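Local coordinates for N-isopropylammelide isopropylaminohydrolase (Burkholderia multivorans ATCC 17616, PDB 6NBO), which belongs to the amidohydrolase family and folds as a TIM-type barrel that holds zinc in its metal site, at residues Val127-Asp132 with Ala172-Ala177. Sequence-based numbering, arbitrary orientation.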
ATOM      1  N   VAL A 127      -6.839   8.681   3.443  1.00 23.26           N
ATOM      2  CA  VAL A 127      -6.992   9.694   4.485  1.00 26.00           C
ATOM      3  C   VAL A 127      -8.447  10.126   4.477  1.00 23.67           C
ATOM      4  O   VAL A 127      -8.995  10.424   3.414  1.00 23.15           O
ATOM      5  CB  VAL A 127      -6.073  10.909   4.258  1.00 26.05           C
ATOM      6  CG1 VAL A 127      -6.319  11.960   5.338  1.00 25.35           C
ATOM      7  CG2 VAL A 127      -4.606  10.479   4.245  1.00 24.09           C
ATOM      8  N   ASP A 128      -9.075  10.158   5.647  1.00 22.97           N
ATOM      9  CA  ASP A 128     -10.495  10.490   5.700  1.00 28.34           C
ATOM     10  C   ASP A 128     -10.699  11.940   5.289  1.00 30.52           C
ATOM     11  O   ASP A 128     -10.029  12.839   5.802  1.00 29.10           O
ATOM     12  CB  ASP A 128     -11.048  10.259   7.101  1.00 29.53           C
ATOM     13  CG  ASP A 128     -11.086   8.787   7.483  1.00 33.95           C
ATOM     14  OD1 ASP A 128     -10.804   7.923   6.634  1.00 33.08           O
ATOM     15  OD2 ASP A 128     -11.404   8.494   8.647  1.00 36.97           O
ATOM     16  N   VAL A 129     -11.609  12.167   4.349  1.00 24.19           N
ATOM     17  CA  VAL A 129     -11.980  13.508   3.908  1.00 27.04           C
ATOM     18  C   VAL A 129     -13.502  13.555   3.960  1.00 28.57           C
ATOM     19  O   VAL A 129     -14.168  12.824   3.223  1.00 25.38           O
ATOM     20  CB  VAL A 129     -11.462  13.823   2.495  1.00 28.21           C
ATOM     21  CG1 VAL A 129     -12.016  15.168   1.982  1.00 28.33           C
ATOM     22  CG2 VAL A 129      -9.937  13.833   2.465  1.00 28.48           C
ATOM     23  N   ASP A 130     -14.054  14.378   4.850  1.00 25.78           N
ATOM     24  CA  ASP A 130     -15.495  14.367   5.083  1.00 26.01           C
ATOM     25  C   ASP A 130     -15.903  15.700   5.699  1.00 24.67           C
ATOM     26  O   ASP A 130     -15.059  16.501   6.093  1.00 24.89           O
ATOM     27  CB  ASP A 130     -15.896  13.211   6.001  1.00 24.42           C
ATOM     28  CG  ASP A 130     -15.119  13.218   7.317  1.00 32.57           C
ATOM     29  OD1 ASP A 130     -15.118  14.261   8.011  1.00 30.48           O
ATOM     30  OD2 ASP A 130     -14.512  12.176   7.658  1.00 36.53           O
ATOM     31  N   THR A 131     -17.216  15.913   5.809  1.00 27.32           N
ATOM     32  CA  THR A 131     -17.720  17.174   6.338  1.00 31.61           C
ATOM     33  C   THR A 131     -17.772  17.218   7.868  1.00 29.03           C
ATOM     34  O   THR A 131     -18.291  18.191   8.421  1.00 29.67           O
ATOM     35  CB  THR A 131     -19.098  17.477   5.752  1.00 31.97           C
ATOM     36  OG1 THR A 131     -19.993  16.383   6.010  1.00 29.16           O
ATOM     37  CG2 THR A 131     -18.972  17.696   4.240  1.00 28.26           C
ATOM     38  N   ASP A 132     -17.262  16.199   8.562  1.00 25.82           N
ATOM     39  CA  ASP A 132     -17.030  16.351   9.996  1.00 32.90           C
ATOM     40  C   ASP A 132     -15.743  17.118  10.256  1.00 30.83           C
ATOM     41  O   ASP A 132     -15.699  17.985  11.136  1.00 33.66           O
ATOM     42  CB  ASP A 132     -16.941  14.992  10.693  1.00 34.63           C
ATOM     43  CG  ASP A 132     -18.214  14.190  10.587  1.00 37.38           C
ATOM     44  OD1 ASP A 132     -19.310  14.783  10.558  1.00 34.94           O
ATOM     45  OD2 ASP A 132     -18.105  12.954  10.538  1.00 34.37           O
ATOM     46  N   ALA A 172     -17.588  18.622  -3.290  1.00 29.22           N
ATOM     47  CA  ALA A 172     -16.683  19.762  -3.426  1.00 30.53           C
ATOM     48  C   ALA A 172     -15.468  19.625  -2.517  1.00 31.57           C
ATOM     49  O   ALA A 172     -14.369  20.071  -2.867  1.00 29.46           O
ATOM     50  CB  ALA A 172     -17.433  21.064  -3.128  1.00 37.25           C
ATOM     51  N   LEU A 173     -15.648  19.009  -1.353  1.00 30.37           N
ATOM     52  CA  LEU A 173     -14.532  18.810  -0.443  1.00 28.53           C
ATOM     53  C   LEU A 173     -13.502  17.865  -1.041  1.00 27.87           C
ATOM     54  O   LEU A 173     -12.296  18.089  -0.911  1.00 25.42           O
ATOM     55  CB  LEU A 173     -15.054  18.268   0.884  1.00 26.71           C
ATOM     56  CG  LEU A 173     -14.095  18.257   2.053  1.00 32.14           C
ATOM     57  CD1 LEU A 173     -13.659  19.694   2.399  1.00 32.77           C
ATOM     58  CD2 LEU A 173     -14.810  17.613   3.209  1.00 36.90           C
ATOM     59  N   LEU A 174     -13.965  16.797  -1.692  1.00 26.40           N
ATOM     60  CA  LEU A 174     -13.060  15.858  -2.340  1.00 26.78           C
ATOM     61  C   LEU A 174     -12.287  16.529  -3.463  1.00 25.17           C
ATOM     62  O   LEU A 174     -11.097  16.254  -3.657  1.00 26.95           O
ATOM     63  CB  LEU A 174     -13.854  14.662  -2.878  1.00 25.02           C
ATOM     64  CG  LEU A 174     -14.432  13.718  -1.815  1.00 30.21           C
ATOM     65  CD1 LEU A 174     -15.398  12.674  -2.422  1.00 23.16           C
ATOM     66  CD2 LEU A 174     -13.300  13.019  -1.068  1.00 22.03           C
ATOM     67  N   ALA A 175     -12.951  17.400  -4.228  1.00 26.46           N
ATOM     68  CA  ALA A 175     -12.239  18.186  -5.230  1.00 28.94           C
ATOM     69  C   ALA A 175     -11.177  19.059  -4.575  1.00 28.92           C
ATOM     70  O   ALA A 175     -10.040  19.145  -5.057  1.00 30.05           O
ATOM     71  CB  ALA A 175     -13.228  19.040  -6.025  1.00 27.77           C
ATOM     72  N   ASP A 176     -11.536  19.729  -3.476  1.00 28.79           N
ATOM     73  CA  ASP A 176     -10.558  20.524  -2.733  1.00 31.42           C
ATOM     74  C   ASP A 176      -9.392  19.668  -2.262  1.00 27.19           C
ATOM     75  O   ASP A 176      -8.248  20.131  -2.235  1.00 26.58           O
ATOM     76  CB  ASP A 176     -11.217  21.198  -1.529  1.00 29.58           C
ATOM     77  CG  ASP A 176     -12.200  22.264  -1.931  1.00 38.96           C
ATOM     78  OD1 ASP A 176     -12.222  22.635  -3.126  1.00 41.30           O
ATOM     79  OD2 ASP A 176     -12.953  22.726  -1.052  1.00 41.91           O
ATOM     80  N   ALA A 177      -9.664  18.417  -1.874  1.00 25.41           N
ATOM     81  CA  ALA A 177      -8.596  17.546  -1.398  1.00 27.76           C
ATOM     82  C   ALA A 177      -7.601  17.253  -2.512  1.00 27.05           C
ATOM     83  O   ALA A 177      -6.383  17.288  -2.299  1.00 26.67           O
ATOM     84  CB  ALA A 177      -9.182  16.239  -0.849  1.00 22.92           C
TER
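Val129 sets its CG1 methyl against helix 170-180, where Leu173, Leu174 and Ala177 meet it, a small worked example of a single side chain settling among positions i, i+1 and i+4 of a helix. CG1 lies anti to the backbone N (chi1 173°) and meets Leu173 at its branch point, with CG 3.7 Å away, the two side chains running obliquely across each other. From a different direction, roughly at right angles to Leu173, Leu174 brings its CD2 to 3.9 Å from Val129 CG1. Ala177, one turn further along, offers CB at 4.1 Å from CG1 and almost as near to CG2, so both valine methyls are engaged.

Leu173 reaches past the valine. Its first torsion (chi1 -168°) extends the side chain toward Asp130, and the second (chi2 62°) then sets CD2 over the face of the Asp130 carbonyl, 3.1 Å from O and 3.3 Å from C, a close van der Waals contact. CD2 also lies 4.3 Å from Thr131 CG2. The carboxylate of Asp130 takes another course, accepting a hydrogen bond at OD1 from the backbone N of Ala133, while Thr131 OG1 bonds to Arg167.

Ala158 of strand 153-159 touches both Val129 and Ala177. The arrangement is that of a TIM-type barrel, in which an outer helix packs apolar side chains against the chain leaving the C-terminal end of strand 120-128.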